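Peroxiredoxin (Akkermansia muciniphila, PDB 6KHX) acts as a peroxidase of the typical 2-Cys class, probably reducing hydrogen peroxide and organic hydroperoxides with electrons from thiols. Local coordinates at residues B[6-11]-B[147-152]; B[68-73]-B[97-102]; B[115-120]-B[135-140]. One frame throughout, in Å; residues are numbered along the deposited sequence.

All three contacts serve the mixed beta sheet of the thioredoxin-like core, with their centres 16 to 18 Å apart. Along the chain, contact 1 spans the others, bringing the loop before strand 13-17 to strand 149-155, the outermost strand on that side within the chain. Contact 2 closes first, pairing strands 68-74 and 101-103 well inside the sheet; contact 3 follows and ties the approaches to strands 119-122 and 138-143. Contacts 1 and 2 touch through Phe11 and Val102, and contacts 1 and 3 through Leu140 against His151 and Gln152. Contact 2 is internal to the subunit, whereas contacts 1 and 3 both reach a second subunit, linking the core to the assembly.

Contact 1. Residues B[6-11]-B[147-152]; sequences KPAPHF and GIVRHQ
Pro7 and Ile148 form an isolated beta bridge that fastens the loop before strand 13-17 to the start of strand 149-155, an edge strand of the thioredoxin-like sheet within this chain. The flanking residues make the bonds: Val149 N donates to Lys6 O at 3.0 Å, and Ala8 N to Gly147 O at 2.7 Å, nearly in line with the carbonyl (C=O...N 168°). A water, donating to both Gly147 O and Ala8 O, gives Gly147 O a second grip. Val149 brings its side chain alongside the loop. Its CB passes Lys6 O at 3.9 Å, CG1 points anti to the backbone N (chi1 177°), and CG2, lying beside that N, ends 3.9 Å from Ala8 CB and equally near Ala8 CA. Further on, His151 and Gln152 pair with an antiparallel strand of a second subunit, so the sheet continues across the interface. Arg150 makes salt bridges with Asp144 and with Asp156 of that second subunit. Ile148 CG2 joins the loop contact to this charged group: it touches Lys6 O at 3.6 Å and sits over the centre of the Arg150 guanidinium, 3.8 Å above its plane.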
ATOM      1  N   LYS B   6       1.482  19.174  28.719  1.00 29.44           N
ATOM      2  CA  LYS B   6       2.516  18.801  27.775  1.00 29.97           C
ATOM      3  C   LYS B   6       3.541  19.919  27.659  1.00 31.73           C
ATOM      4  O   LYS B   6       3.239  21.081  27.950  1.00 30.09           O
ATOM      5  CB  LYS B   6       1.908  18.508  26.397  1.00 29.59           C
ATOM      6  CG  LYS B   6       1.001  17.304  26.378  1.00 33.36           C
ATOM      7  CD  LYS B   6       0.223  17.222  25.084  1.00 44.75           C
ATOM      8  CE  LYS B   6      -0.854  16.150  25.165  1.00 56.77           C
ATOM      9  NZ  LYS B   6      -1.816  16.271  24.034  1.00 57.21           N
ATOM     10  N   PRO B   7       4.767  19.605  27.245  1.00 31.92           N
ATOM     11  CA  PRO B   7       5.778  20.660  27.099  1.00 29.72           C
ATOM     12  C   PRO B   7       5.389  21.665  26.024  1.00 30.57           C
ATOM     13  O   PRO B   7       4.869  21.306  24.963  1.00 33.36           O
ATOM     14  CB  PRO B   7       7.050  19.891  26.718  1.00 22.97           C
ATOM     15  CG  PRO B   7       6.606  18.526  26.341  1.00 27.28           C
ATOM     16  CD  PRO B   7       5.339  18.260  27.080  1.00 27.30           C
ATOM     17  N   ALA B   8       5.630  22.937  26.317  1.00 24.70           N
ATOM     18  CA  ALA B   8       5.450  23.962  25.309  1.00 29.45           C
ATOM     19  C   ALA B   8       6.419  23.687  24.162  1.00 31.58           C
ATOM     20  O   ALA B   8       7.629  23.578  24.399  1.00 35.72           O
ATOM     21  CB  ALA B   8       5.698  25.347  25.904  1.00 26.82           C
ATOM     22  N   PRO B   9       5.941  23.594  22.921  1.00 27.65           N
ATOM     23  CA  PRO B   9       6.834  23.226  21.818  1.00 29.14           C
ATOM     24  C   PRO B   9       8.041  24.146  21.733  1.00 30.53           C
ATOM     25  O   PRO B   9       7.940  25.363  21.892  1.00 30.08           O
ATOM     26  CB  PRO B   9       5.937  23.339  20.581  1.00 23.13           C
ATOM     27  CG  PRO B   9       4.572  23.051  21.101  1.00 28.52           C
ATOM     28  CD  PRO B   9       4.535  23.660  22.489  1.00 32.71           C
ATOM     29  N   HIS B  10       9.190  23.536  21.472  1.00 30.08           N
ATOM     30  CA  HIS B  10      10.438  24.268  21.387  1.00 29.68           C
ATOM     31  C   HIS B  10      10.477  25.102  20.110  1.00 29.41           C
ATOM     32  O   HIS B  10       9.914  24.733  19.076  1.00 26.34           O
ATOM     33  CB  HIS B  10      11.608  23.280  21.418  1.00 29.32           C
ATOM     34  CG  HIS B  10      12.934  23.887  21.078  1.00 29.85           C
ATOM     35  ND1 HIS B  10      13.683  24.603  21.989  1.00 32.31           N
ATOM     36  CD2 HIS B  10      13.635  23.900  19.919  1.00 29.91           C
ATOM     37  CE1 HIS B  10      14.795  25.019  21.409  1.00 37.05           C
ATOM     38  NE2 HIS B  10      14.790  24.609  20.152  1.00 39.37           N
ATOM     39  N   PHE B  11      11.142  26.244  20.190  1.00 27.70           N
ATOM     40  CA  PHE B  11      11.412  27.011  18.988  1.00 29.01           C
ATOM     41  C   PHE B  11      12.699  27.789  19.200  1.00 31.64           C
ATOM     42  O   PHE B  11      13.242  27.847  20.303  1.00 29.00           O
ATOM     43  CB  PHE B  11      10.242  27.938  18.615  1.00 31.63           C
ATOM     44  CG  PHE B  11       9.893  28.972  19.668  1.00 28.64           C
ATOM     45  CD1 PHE B  11      10.615  30.158  19.768  1.00 30.20           C
ATOM     46  CD2 PHE B  11       8.807  28.790  20.504  1.00 27.24           C
ATOM     47  CE1 PHE B  11      10.288  31.116  20.714  1.00 29.27           C
ATOM     48  CE2 PHE B  11       8.472  29.746  21.451  1.00 30.60           C
ATOM     49  CZ  PHE B  11       9.214  30.909  21.556  1.00 28.56           C
ATOM     50  N   GLY B 147       8.554  24.100  31.743  1.00 32.29           N
ATOM     51  CA  GLY B 147       8.236  24.203  30.334  1.00 28.18           C
ATOM     52  C   GLY B 147       6.920  23.574  29.935  1.00 31.30           C
ATOM     53  O   GLY B 147       6.681  23.367  28.740  1.00 33.21           O
ATOM     54  N   ILE B 148       6.053  23.269  30.901  1.00 27.49           N
ATOM     55  CA  ILE B 148       4.775  22.601  30.665  1.00 29.58           C
ATOM     56  C   ILE B 148       3.651  23.631  30.640  1.00 32.18           C
ATOM     57  O   ILE B 148       3.606  24.546  31.476  1.00 30.93           O
ATOM     58  CB  ILE B 148       4.534  21.518  31.732  1.00 32.00           C
ATOM     59  CG1 ILE B 148       5.693  20.517  31.702  1.00 27.74           C
ATOM     60  CG2 ILE B 148       3.201  20.818  31.504  1.00 29.53           C
ATOM     61  CD1 ILE B 148       5.790  19.663  32.919  1.00 36.86           C
ATOM     62  N   VAL B 149       2.743  23.484  29.678  1.00 31.00           N
ATOM     63  CA  VAL B 149       1.611  24.394  29.526  1.00 29.40           C
ATOM     64  C   VAL B 149       0.561  24.070  30.581  1.00 28.17           C
ATOM     65  O   VAL B 149       0.088  22.933  30.674  1.00 32.12           O
ATOM     66  CB  VAL B 149       1.015  24.306  28.110  1.00 29.37           C
ATOM     67  CG1 VAL B 149      -0.212  25.215  27.983  1.00 28.86           C
ATOM     68  CG2 VAL B 149       2.060  24.672  27.056  1.00 24.29           C
ATOM     69  N   ARG B 150       0.177  25.080  31.367  1.00 29.84           N
ATOM     70  CA  ARG B 150      -0.825  24.922  32.410  1.00 31.60           C
ATOM     71  C   ARG B 150      -2.130  25.641  32.112  1.00 33.07           C
ATOM     72  O   ARG B 150      -3.155  25.307  32.720  1.00 33.32           O
ATOM     73  CB  ARG B 150      -0.280  25.430  33.751  1.00 28.06           C
ATOM     74  CG  ARG B 150       0.940  24.676  34.225  1.00 31.44           C
ATOM     75  CD  ARG B 150       0.543  23.245  34.512  1.00 30.96           C
ATOM     76  NE  ARG B 150       1.680  22.411  34.864  1.00 30.92           N
ATOM     77  CZ  ARG B 150       1.610  21.092  34.988  1.00 38.24           C
ATOM     78  NH1 ARG B 150       0.454  20.474  34.777  1.00 37.92           N
ATOM     79  NH2 ARG B 150       2.694  20.389  35.305  1.00 41.24           N
ATOM     80  N   HIS B 151      -2.128  26.574  31.165  1.00 31.71           N
ATOM     81  CA  HIS B 151      -3.311  27.348  30.825  1.00 30.27           C
ATOM     82  C   HIS B 151      -3.141  27.880  29.409  1.00 30.79           C
ATOM     83  O   HIS B 151      -2.061  28.358  29.049  1.00 28.58           O
ATOM     84  CB  HIS B 151      -3.512  28.489  31.830  1.00 30.80           C
ATOM     85  CG  HIS B 151      -4.316  29.637  31.304  1.00 31.55           C
ATOM     86  ND1 HIS B 151      -5.694  29.653  31.324  1.00 30.46           N
ATOM     87  CD2 HIS B 151      -3.934  30.820  30.765  1.00 27.52           C
ATOM     88  CE1 HIS B 151      -6.126  30.788  30.806  1.00 34.39           C
ATOM     89  NE2 HIS B 151      -5.078  31.516  30.463  1.00 32.96           N
ATOM     90  N   GLN B 152      -4.208  27.800  28.613  1.00 30.09           N
ATOM     91  CA  GLN B 152      -4.182  28.363  27.273  1.00 31.02           C
ATOM     92  C   GLN B 152      -5.538  28.976  26.953  1.00 33.81           C
ATOM     93  O   GLN B 152      -6.580  28.530  27.447  1.00 32.65           O
ATOM     94  CB  GLN B 152      -3.812  27.326  26.205  1.00 25.18           C
ATOM     95  CG  GLN B 152      -4.802  26.195  26.053  1.00 31.08           C
ATOM     96  CD  GLN B 152      -4.479  25.318  24.858  1.00 46.27           C
ATOM     97  OE1 GLN B 152      -3.842  24.268  24.993  1.00 44.41           O
ATOM     98  NE2 GLN B 152      -4.888  25.765  23.670  1.00 46.15           N
TER
HETATM   99  O   HOH W   1       9.013  23.185  26.845  1.00 30.47           O

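Contact 2. Residues B[68-73]-B[97-102]; sequences VAVVGC and VSYPIV
Gly72 O receives Val102 N at 2.7 Å in a nearly straight bond (N-H...O 170°), with the donor tilted out of the carbonyl plane, and Ile101 CA also approaches it at 3.4 Å in a CA-H...O contact. Two residues back in the partner segment, Gly72 N donates to Pro100 O at 3.0 Å. Gly72 thus uses both its backbone N and its O on the same neighbour, as expected of two parallel strands, here the two strands of a beta-alpha-beta unit whose helix is 78-85. Before the strands pair regularly, side chains fill the interval. The Tyr99 ring lies between two valines: Val70 CG1 stands 4.0 Å from the ring centroid, only 11° off the normal, in a CH-pi contact, while Val97 CG1 lies over the opposite face toward the rim. Gly72 N faces the ring edge. With chi1 at 57°, Tyr99 CG sits between its own N and carbonyl carbon, which folds the ring toward strand 68-74. Elsewhere, Val71 CG1 crosses Val102 CG2 at 3.5 Å, and Cys73 CB packs on Val102 CB at 4.1 Å. Tyr99 OH, the buried polar end of the ring, bonds to Leu53 O of helix 48-58, and Val102 O is met by His81 of helix 78-85. On its other side, strand 68-74 pairs with strand 35-40, while Val70 packs against Phe56 of helix 48-58 and against Leu60 and Phe63 of helix 60-65.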
ATOM      1  N   VAL B  68       7.770  35.794  36.055  1.00 39.18           N
ATOM      2  CA  VAL B  68       7.117  35.463  34.799  1.00 33.64           C
ATOM      3  C   VAL B  68       7.765  36.312  33.724  1.00 30.26           C
ATOM      4  O   VAL B  68       7.843  37.538  33.854  1.00 31.86           O
ATOM      5  CB  VAL B  68       5.601  35.707  34.850  1.00 34.66           C
ATOM      6  CG1 VAL B  68       4.996  35.487  33.477  1.00 33.46           C
ATOM      7  CG2 VAL B  68       4.949  34.802  35.881  1.00 31.82           C
ATOM      8  N   ALA B  69       8.277  35.658  32.692  1.00 33.65           N
ATOM      9  CA  ALA B  69       8.770  36.334  31.510  1.00 29.32           C
ATOM     10  C   ALA B  69       7.615  36.487  30.533  1.00 32.08           C
ATOM     11  O   ALA B  69       6.885  35.523  30.275  1.00 36.94           O
ATOM     12  CB  ALA B  69       9.909  35.540  30.878  1.00 22.37           C
ATOM     13  N   VAL B  70       7.436  37.695  30.010  1.00 32.16           N
ATOM     14  CA  VAL B  70       6.392  37.973  29.031  1.00 36.80           C
ATOM     15  C   VAL B  70       7.026  37.940  27.648  1.00 39.02           C
ATOM     16  O   VAL B  70       8.028  38.627  27.400  1.00 37.85           O
ATOM     17  CB  VAL B  70       5.717  39.325  29.308  1.00 33.20           C
ATOM     18  CG1 VAL B  70       4.731  39.663  28.206  1.00 38.13           C
ATOM     19  CG2 VAL B  70       5.035  39.293  30.649  1.00 35.41           C
ATOM     20  N   VAL B  71       6.453  37.137  26.748  1.00 30.72           N
ATOM     21  CA  VAL B  71       6.973  36.977  25.395  1.00 31.04           C
ATOM     22  C   VAL B  71       5.806  37.089  24.426  1.00 32.53           C
ATOM     23  O   VAL B  71       4.818  36.355  24.555  1.00 32.74           O
ATOM     24  CB  VAL B  71       7.697  35.629  25.202  1.00 31.34           C
ATOM     25  CG1 VAL B  71       8.256  35.517  23.792  1.00 24.96           C
ATOM     26  CG2 VAL B  71       8.797  35.433  26.232  1.00 21.49           C
ATOM     27  N   GLY B  72       5.916  38.012  23.470  1.00 33.44           N
ATOM     28  CA  GLY B  72       4.963  38.120  22.388  1.00 32.98           C
ATOM     29  C   GLY B  72       5.495  37.499  21.107  1.00 32.72           C
ATOM     30  O   GLY B  72       6.698  37.337  20.922  1.00 29.75           O
ATOM     31  N   CYS B  73       4.576  37.178  20.201  1.00 31.61           N
ATOM     32  CA  CYS B  73       4.954  36.512  18.965  1.00 28.57           C
ATOM     33  C   CYS B  73       3.903  36.760  17.893  1.00 32.90           C
ATOM     34  O   CYS B  73       2.700  36.664  18.155  1.00 30.25           O
ATOM     35  CB  CYS B  73       5.117  35.005  19.187  1.00 31.13           C
ATOM     36  SG  CYS B  73       5.565  34.096  17.701  1.00 35.44           S
ATOM     37  N   VAL B  97       7.996  49.174  24.105  1.00 47.23           N
ATOM     38  CA  VAL B  97       7.846  47.756  24.413  1.00 44.24           C
ATOM     39  C   VAL B  97       9.229  47.116  24.443  1.00 43.17           C
ATOM     40  O   VAL B  97       9.967  47.158  23.454  1.00 42.11           O
ATOM     41  CB  VAL B  97       6.924  47.066  23.402  1.00 43.03           C
ATOM     42  CG1 VAL B  97       6.947  45.560  23.605  1.00 41.76           C
ATOM     43  CG2 VAL B  97       5.505  47.605  23.537  1.00 43.02           C
ATOM     44  N   SER B  98       9.605  46.557  25.598  1.00 45.36           N
ATOM     45  CA  SER B  98      10.971  46.108  25.828  1.00 42.76           C
ATOM     46  C   SER B  98      11.129  44.601  25.993  1.00 41.03           C
ATOM     47  O   SER B  98      12.256  44.107  25.881  1.00 43.57           O
ATOM     48  CB  SER B  98      11.546  46.786  27.077  1.00 41.73           C
ATOM     49  OG  SER B  98      10.775  46.455  28.221  1.00 44.45           O
ATOM     50  N   TYR B  99      10.053  43.865  26.280  1.00 36.09           N
ATOM     51  CA  TYR B  99      10.141  42.419  26.422  1.00 41.22           C
ATOM     52  C   TYR B  99      10.317  41.768  25.047  1.00 44.02           C
ATOM     53  O   TYR B  99      10.121  42.413  24.013  1.00 38.70           O
ATOM     54  CB  TYR B  99       8.906  41.885  27.150  1.00 40.18           C
ATOM     55  CG  TYR B  99       7.597  42.235  26.499  1.00 41.65           C
ATOM     56  CD1 TYR B  99       7.081  41.451  25.474  1.00 39.13           C
ATOM     57  CD2 TYR B  99       6.867  43.339  26.915  1.00 41.29           C
ATOM     58  CE1 TYR B  99       5.880  41.765  24.876  1.00 42.33           C
ATOM     59  CE2 TYR B  99       5.663  43.660  26.326  1.00 40.80           C
ATOM     60  CZ  TYR B  99       5.178  42.872  25.306  1.00 44.43           C
ATOM     61  OH  TYR B  99       3.984  43.191  24.715  1.00 45.78           O
ATOM     62  N   PRO B 100      10.699  40.487  24.999  1.00 40.51           N
ATOM     63  CA  PRO B 100      10.975  39.856  23.698  1.00 42.81           C
ATOM     64  C   PRO B 100       9.722  39.737  22.842  1.00 35.93           C
ATOM     65  O   PRO B 100       8.664  39.315  23.315  1.00 33.14           O
ATOM     66  CB  PRO B 100      11.523  38.475  24.077  1.00 37.93           C
ATOM     67  CG  PRO B 100      11.990  38.615  25.482  1.00 39.51           C
ATOM     68  CD  PRO B 100      11.040  39.587  26.113  1.00 39.35           C
ATOM     69  N   ILE B 101       9.855  40.122  21.575  1.00 33.15           N
ATOM     70  CA  ILE B 101       8.823  39.919  20.565  1.00 37.05           C
ATOM     71  C   ILE B 101       9.415  39.002  19.506  1.00 36.95           C
ATOM     72  O   ILE B 101      10.298  39.415  18.742  1.00 32.78           O
ATOM     73  CB  ILE B 101       8.336  41.234  19.950  1.00 35.36           C
ATOM     74  CG1 ILE B 101       8.000  42.239  21.061  1.00 39.11           C
ATOM     75  CG2 ILE B 101       7.142  40.963  19.043  1.00 33.05           C
ATOM     76  CD1 ILE B 101       7.623  43.625  20.560  1.00 35.50           C
ATOM     77  N   VAL B 102       8.946  37.753  19.477  1.00 35.41           N
ATOM     78  CA  VAL B 102       9.512  36.715  18.624  1.00 31.58           C
ATOM     79  C   VAL B 102       8.965  36.850  17.212  1.00 31.25           C
ATOM     80  O   VAL B 102       7.779  37.135  17.010  1.00 34.48           O
ATOM     81  CB  VAL B 102       9.196  35.325  19.207  1.00 31.47           C
ATOM     82  CG1 VAL B 102       9.723  34.216  18.293  1.00 27.97           C
ATOM     83  CG2 VAL B 102       9.766  35.205  20.595  1.00 29.85           C
TER

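Contact 3. Residues B[115-120]-B[135-140]; sequences VLAGDE and IAYRGL
Two backbone hydrogen bonds hold this contact: Ala117 N donates to Ile135 O at 2.7 Å, and Tyr137 N to Val115 O at 2.9 Å, the latter almost straight (N-H...O 170°). Between them Leu116 and Ala136 face each other in a single beta bridge, and Ala136 CA adds a CA-H...O contact to Val115 O at 3.4 Å. The bridge binds the approach to hairpin strand 119-122 to the start of strand 138-143 of the central sheet. Small apolar groups close around the bonds. Ala117 CB meets Tyr137 CE2 at 3.5 Å, approaching the ring obliquely. Tyr137 CG lies beside its own backbone N (chi1 -85°), which brings the CD2-CE2 side of the ring to Ala117. Val115 divides its branches: CG2 packs on Ala136 CB at 4.1 Å, while CG1 reaches the bare CA of Gly139 at 4.1 Å. Leu116 CD1 bends back to Ile135 O at 3.7 Å; its side chain is also about 5 Å from a bound calcium ion. Tyr137 stacks with Phe157 and packs on Ile4 of a second subunit, so an alanine here would probably leave Ala117 CB and the Phe157 ring without their aromatic partner and open a gap at that interface. Arg138, turned away, makes a salt bridge with Glu52 of helix 48-58. Because the polar bonds across the contact are all main-chain and the side chains that meet there are chiefly hydrocarbon, the pairing probably depends on backbone geometry and shape rather than charge.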
ATOM      1  N   VAL B 115      -2.385  27.919  17.017  1.00 24.93           N
ATOM      2  CA  VAL B 115      -2.988  29.239  16.917  1.00 26.47           C
ATOM      3  C   VAL B 115      -2.959  29.794  15.503  1.00 30.29           C
ATOM      4  O   VAL B 115      -3.400  30.928  15.288  1.00 30.24           O
ATOM      5  CB  VAL B 115      -2.311  30.234  17.881  1.00 28.26           C
ATOM      6  CG1 VAL B 115      -2.421  29.747  19.317  1.00 28.50           C
ATOM      7  CG2 VAL B 115      -0.860  30.443  17.476  1.00 23.77           C
ATOM      8  N   LEU B 116      -2.452  29.040  14.532  1.00 32.23           N
ATOM      9  CA  LEU B 116      -2.346  29.535  13.166  1.00 28.35           C
ATOM     10  C   LEU B 116      -3.713  29.487  12.500  1.00 29.90           C
ATOM     11  O   LEU B 116      -4.352  28.431  12.466  1.00 29.49           O
ATOM     12  CB  LEU B 116      -1.337  28.713  12.377  1.00 28.74           C
ATOM     13  CG  LEU B 116      -0.939  29.315  11.036  1.00 28.46           C
ATOM     14  CD1 LEU B 116      -0.328  30.688  11.255  1.00 31.93           C
ATOM     15  CD2 LEU B 116       0.043  28.397  10.351  1.00 26.20           C
ATOM     16  N   ALA B 117      -4.169  30.631  11.992  1.00 29.08           N
ATOM     17  CA  ALA B 117      -5.424  30.697  11.259  1.00 28.75           C
ATOM     18  C   ALA B 117      -5.247  30.163   9.837  1.00 32.70           C
ATOM     19  O   ALA B 117      -4.146  29.809   9.404  1.00 34.69           O
ATOM     20  CB  ALA B 117      -5.951  32.128  11.239  1.00 31.74           C
ATOM     21  N   GLY B 118      -6.348  30.127   9.094  1.00 35.08           N
ATOM     22  CA  GLY B 118      -6.338  29.711   7.709  1.00 34.63           C
ATOM     23  C   GLY B 118      -6.568  28.223   7.516  1.00 43.11           C
ATOM     24  O   GLY B 118      -6.530  27.415   8.446  1.00 51.10           O
ATOM     25  N   ASP B 119      -6.830  27.873   6.261  1.00 51.20           N
ATOM     26  CA  ASP B 119      -7.109  26.507   5.843  1.00 58.96           C
ATOM     27  C   ASP B 119      -6.282  26.200   4.606  1.00 62.88           C
ATOM     28  O   ASP B 119      -6.268  26.992   3.657  1.00 65.90           O
ATOM     29  CB  ASP B 119      -8.603  26.324   5.544  1.00 64.49           C
ATOM     30  CG  ASP B 119      -8.942  24.925   5.056  1.00 79.04           C
ATOM     31  OD1 ASP B 119      -8.147  23.984   5.288  1.00 81.36           O
ATOM     32  OD2 ASP B 119     -10.006  24.776   4.415  1.00 80.74           O
ATOM     33  N   GLU B 120      -5.615  25.052   4.606  1.00 61.11           N
ATOM     34  CA  GLU B 120      -4.776  24.637   3.492  1.00 65.74           C
ATOM     35  C   GLU B 120      -5.438  23.503   2.723  1.00 74.48           C
ATOM     36  O   GLU B 120      -6.110  22.646   3.306  1.00 79.99           O
ATOM     37  CB  GLU B 120      -3.397  24.187   3.961  1.00 66.01           C
ATOM     38  CG  GLU B 120      -2.525  25.300   4.466  1.00 65.31           C
ATOM     39  CD  GLU B 120      -1.085  24.873   4.557  1.00 70.18           C
ATOM     40  OE1 GLU B 120      -0.787  23.731   4.149  1.00 80.92           O
ATOM     41  OE2 GLU B 120      -0.255  25.667   5.043  1.00 75.72           O
ATOM     42  N   ILE B 135      -2.036  33.568   9.595  1.00 27.20           N
ATOM     43  CA  ILE B 135      -1.578  34.445  10.665  1.00 28.15           C
ATOM     44  C   ILE B 135      -2.115  33.896  11.979  1.00 30.24           C
ATOM     45  O   ILE B 135      -3.041  33.082  12.007  1.00 28.91           O
ATOM     46  CB  ILE B 135      -2.023  35.911  10.474  1.00 28.67           C
ATOM     47  CG1 ILE B 135      -3.546  36.007  10.400  1.00 32.30           C
ATOM     48  CG2 ILE B 135      -1.403  36.513   9.220  1.00 29.98           C
ATOM     49  CD1 ILE B 135      -4.039  37.407  10.094  1.00 35.09           C
ATOM     50  N   ALA B 136      -1.510  34.343  13.077  1.00 31.32           N
ATOM     51  CA  ALA B 136      -1.845  33.815  14.395  1.00 30.64           C
ATOM     52  C   ALA B 136      -3.070  34.509  14.981  1.00 33.07           C
ATOM     53  O   ALA B 136      -3.215  35.732  14.893  1.00 26.63           O
ATOM     54  CB  ALA B 136      -0.661  33.967  15.348  1.00 26.81           C
ATOM     55  N   TYR B 137      -3.950  33.713  15.587  1.00 29.86           N
ATOM     56  CA  TYR B 137      -5.026  34.244  16.407  1.00 27.46           C
ATOM     57  C   TYR B 137      -4.467  34.750  17.738  1.00 30.79           C
ATOM     58  O   TYR B 137      -3.292  34.556  18.067  1.00 28.23           O
ATOM     59  CB  TYR B 137      -6.087  33.173  16.664  1.00 27.69           C
ATOM     60  CG  TYR B 137      -7.132  33.025  15.578  1.00 34.35           C
ATOM     61  CD1 TYR B 137      -8.041  34.048  15.314  1.00 40.40           C
ATOM     62  CD2 TYR B 137      -7.235  31.852  14.835  1.00 32.31           C
ATOM     63  CE1 TYR B 137      -9.011  33.912  14.328  1.00 35.33           C
ATOM     64  CE2 TYR B 137      -8.202  31.708  13.849  1.00 31.74           C
ATOM     65  CZ  TYR B 137      -9.084  32.742  13.601  1.00 34.36           C
ATOM     66  OH  TYR B 137     -10.047  32.609  12.629  1.00 38.42           O
ATOM     67  N   ARG B 138      -5.327  35.412  18.518  1.00 31.58           N
ATOM     68  CA  ARG B 138      -4.913  35.988  19.800  1.00 35.56           C
ATOM     69  C   ARG B 138      -4.806  34.864  20.824  1.00 32.66           C
ATOM     70  O   ARG B 138      -5.727  34.577  21.596  1.00 34.04           O
ATOM     71  CB  ARG B 138      -5.872  37.089  20.242  1.00 32.87           C
ATOM     72  CG  ARG B 138      -5.885  38.232  19.258  1.00 31.77           C
ATOM     73  CD  ARG B 138      -6.611  39.462  19.744  1.00 33.17           C
ATOM     74  NE  ARG B 138      -6.857  40.321  18.596  1.00 36.69           N
ATOM     75  CZ  ARG B 138      -5.942  41.096  18.023  1.00 35.84           C
ATOM     76  NH1 ARG B 138      -4.707  41.153  18.510  1.00 31.94           N
ATOM     77  NH2 ARG B 138      -6.270  41.820  16.961  1.00 36.09           N
ATOM     78  N   GLY B 139      -3.650  34.213  20.821  1.00 31.56           N
ATOM     79  CA  GLY B 139      -3.433  33.013  21.626  1.00 27.85           C
ATOM     80  C   GLY B 139      -2.559  33.321  22.836  1.00 28.98           C
ATOM     81  O   GLY B 139      -1.595  34.068  22.724  1.00 31.78           O
ATOM     82  N   LEU B 140      -2.872  32.709  23.970  1.00 25.33           N
ATOM     83  CA  LEU B 140      -2.081  32.970  25.169  1.00 29.40           C
ATOM     84  C   LEU B 140      -1.841  31.668  25.919  1.00 29.19           C
ATOM     85  O   LEU B 140      -2.750  30.843  26.054  1.00 27.61           O
ATOM     86  CB  LEU B 140      -2.757  33.999  26.089  1.00 25.42           C
ATOM     87  CG  LEU B 140      -1.978  34.377  27.354  1.00 29.50           C
ATOM     88  CD1 LEU B 140      -2.084  35.872  27.647  1.00 26.52           C
ATOM     89  CD2 LEU B 140      -2.451  33.559  28.553  1.00 23.30           C
TER